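Local atomic coordinates of AimR transcriptional regulator (PDB entry 5ZVV), a protein that activates transcription of the aimX locus as a homodimer in the lysis-lysogeny switch of its phage, and is turned into an inactive monomer by the arbitrium peptide. Residues Y157-L160 against N161-E164. Sequence-based numbering, arbitrary orientation.
Sequences YAYL and NIGE
Ile162 lies alongside Tyr159, both side chains pointing the same way. Its CB stays near the Ala158 carbonyl. CG1 sits between the backbone N and the carbonyl carbon (chi1 58°), a torsion that lays this methylene over the helix end, 3.3 Å from Ala158 O and almost as near to Tyr159 O. CG2, the other branch, stays 4.0 Å from Ala158 O. From CG1 the extended chain carries CD1 to the edge of the Tyr159 ring, near its plane, where it meets CD1 of the tyrosine at 4.2 Å.

Here helix 145-161 ends in a Schellman motif, identified by two backbone bonds: Glu164 N to Tyr159 O at 2.7 Å and Gly163 N to Leu160 O at 3.0 Å. Gly163 is the C-prime residue, with a positive phi of 65°. The second bond reaches its carbonyl from above the plane, with a C=O...N angle of only 106°, whereas Ile162 N approaches Ala158 O (2.9 Å) much closer to the line of the C=O bond, as in the helix proper. Tyr159 O also receives a weak bond from Ile162 N. The motif forms a helix-loop-helix turn into helix 165-173, consistent with the TPR clan to which the family belongs.

Glu164, at the N-cap position of helix 165-173, sets its CB 4.1 Å from CD1 of Tyr159, while the end of its side chain leads away from the helix end. The buried Tyr159 side chain also packs on Leu167, Met168 and Thr171 of helix 165-173 and on Leu130, and Glu164 touches Gly166 of the second subunit.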
ATOM      1  N   TYR A 157      -4.021   9.514  -8.089  1.00 24.89           N
ATOM      2  CA  TYR A 157      -4.727   8.895  -9.205  1.00 24.41           C
ATOM      3  C   TYR A 157      -4.108   7.551  -9.564  1.00 25.19           C
ATOM      4  O   TYR A 157      -4.828   6.572  -9.795  1.00 28.72           O
ATOM      5  CB  TYR A 157      -4.732   9.827 -10.417  1.00 21.91           C
ATOM      6  CG  TYR A 157      -5.538  11.092 -10.215  1.00 22.60           C
ATOM      7  CD1 TYR A 157      -6.925  11.056 -10.188  1.00 22.28           C
ATOM      8  CD2 TYR A 157      -4.911  12.321 -10.058  1.00 20.66           C
ATOM      9  CE1 TYR A 157      -7.665  12.211 -10.002  1.00 23.59           C
ATOM     10  CE2 TYR A 157      -5.641  13.478  -9.872  1.00 19.50           C
ATOM     11  CZ  TYR A 157      -7.019  13.417  -9.845  1.00 20.77           C
ATOM     12  OH  TYR A 157      -7.750  14.566  -9.662  1.00 22.49           O
ATOM     13  N   ALA A 158      -2.776   7.482  -9.616  1.00 24.39           N
ATOM     14  CA  ALA A 158      -2.109   6.219  -9.917  1.00 28.58           C
ATOM     15  C   ALA A 158      -2.366   5.188  -8.823  1.00 27.36           C
ATOM     16  O   ALA A 158      -2.689   4.027  -9.113  1.00 32.45           O
ATOM     17  CB  ALA A 158      -0.610   6.451 -10.104  1.00 27.63           C
ATOM     18  N   TYR A 159      -2.228   5.598  -7.556  1.00 26.16           N
ATOM     19  CA  TYR A 159      -2.531   4.703  -6.443  1.00 25.86           C
ATOM     20  C   TYR A 159      -3.973   4.218  -6.504  1.00 28.51           C
ATOM     21  O   TYR A 159      -4.258   3.052  -6.208  1.00 29.30           O
ATOM     22  CB  TYR A 159      -2.262   5.402  -5.111  1.00 26.51           C
ATOM     23  CG  TYR A 159      -0.798   5.570  -4.774  1.00 27.62           C
ATOM     24  CD1 TYR A 159       0.094   4.517  -4.922  1.00 28.65           C
ATOM     25  CD2 TYR A 159      -0.308   6.784  -4.307  1.00 23.87           C
ATOM     26  CE1 TYR A 159       1.433   4.669  -4.614  1.00 26.93           C
ATOM     27  CE2 TYR A 159       1.027   6.946  -4.002  1.00 25.74           C
ATOM     28  CZ  TYR A 159       1.894   5.885  -4.157  1.00 26.18           C
ATOM     29  OH  TYR A 159       3.226   6.041  -3.850  1.00 36.34           O
ATOM     30  N   LEU A 160      -4.900   5.106  -6.876  1.00 25.01           N
ATOM     31  CA  LEU A 160      -6.272   4.682  -7.122  1.00 31.15           C
ATOM     32  C   LEU A 160      -6.339   3.689  -8.272  1.00 31.44           C
ATOM     33  O   LEU A 160      -7.091   2.709  -8.215  1.00 37.27           O
ATOM     34  CB  LEU A 160      -7.155   5.895  -7.419  1.00 31.10           C
ATOM     35  CG  LEU A 160      -8.572   5.596  -7.910  1.00 25.83           C
ATOM     36  CD1 LEU A 160      -9.391   4.931  -6.817  1.00 22.75           C
ATOM     37  CD2 LEU A 160      -9.250   6.866  -8.406  1.00 23.97           C
ATOM     38  N   ASN A 161      -5.551   3.921  -9.324  1.00 28.18           N
ATOM     39  CA  ASN A 161      -5.586   3.031 -10.478  1.00 37.35           C
ATOM     40  C   ASN A 161      -5.106   1.630 -10.120  1.00 33.64           C
ATOM     41  O   ASN A 161      -5.544   0.653 -10.735  1.00 41.93           O
ATOM     42  CB  ASN A 161      -4.750   3.611 -11.618  1.00 34.50           C
ATOM     43  CG  ASN A 161      -4.903   2.827 -12.908  1.00 42.73           C
ATOM     44  OD1 ASN A 161      -5.947   2.878 -13.558  1.00 47.60           O
ATOM     45  ND2 ASN A 161      -3.857   2.099 -13.290  1.00 42.46           N
ATOM     46  N   ILE A 162      -4.218   1.506  -9.134  1.00 35.74           N
ATOM     47  CA  ILE A 162      -3.762   0.196  -8.678  1.00 34.59           C
ATOM     48  C   ILE A 162      -4.412  -0.211  -7.358  1.00 34.21           C
ATOM     49  O   ILE A 162      -3.970  -1.175  -6.725  1.00 33.33           O
ATOM     50  CB  ILE A 162      -2.230   0.143  -8.574  1.00 35.80           C
ATOM     51  CG1 ILE A 162      -1.714   1.221  -7.621  1.00 32.78           C
ATOM     52  CG2 ILE A 162      -1.598   0.291  -9.954  1.00 36.02           C
ATOM     53  CD1 ILE A 162      -0.206   1.190  -7.429  1.00 34.50           C
ATOM     54  N   GLY A 163      -5.452   0.500  -6.930  1.00 33.57           N
ATOM     55  CA  GLY A 163      -6.199   0.110  -5.744  1.00 35.22           C
ATOM     56  C   GLY A 163      -5.415   0.164  -4.452  1.00 34.40           C
ATOM     57  O   GLY A 163      -5.733  -0.571  -3.511  1.00 29.05           O
ATOM     58  N   GLU A 164      -4.393   1.018  -4.376  1.00 31.91           N
ATOM     59  CA  GLU A 164      -3.581   1.154  -3.168  1.00 30.35           C
ATOM     60  C   GLU A 164      -4.134   2.317  -2.349  1.00 29.84           C
ATOM     61  O   GLU A 164      -3.570   3.410  -2.299  1.00 28.02           O
ATOM     62  CB  GLU A 164      -2.112   1.348  -3.527  1.00 32.54           C
ATOM     63  CG  GLU A 164      -1.438   0.111  -4.106  1.00 31.50           C
ATOM     64  CD  GLU A 164      -1.151  -0.954  -3.061  1.00 34.76           C
ATOM     65  OE1 GLU A 164      -1.395  -0.708  -1.861  1.00 29.04           O
ATOM     66  OE2 GLU A 164      -0.672  -2.044  -3.442  1.00 39.43           O
TER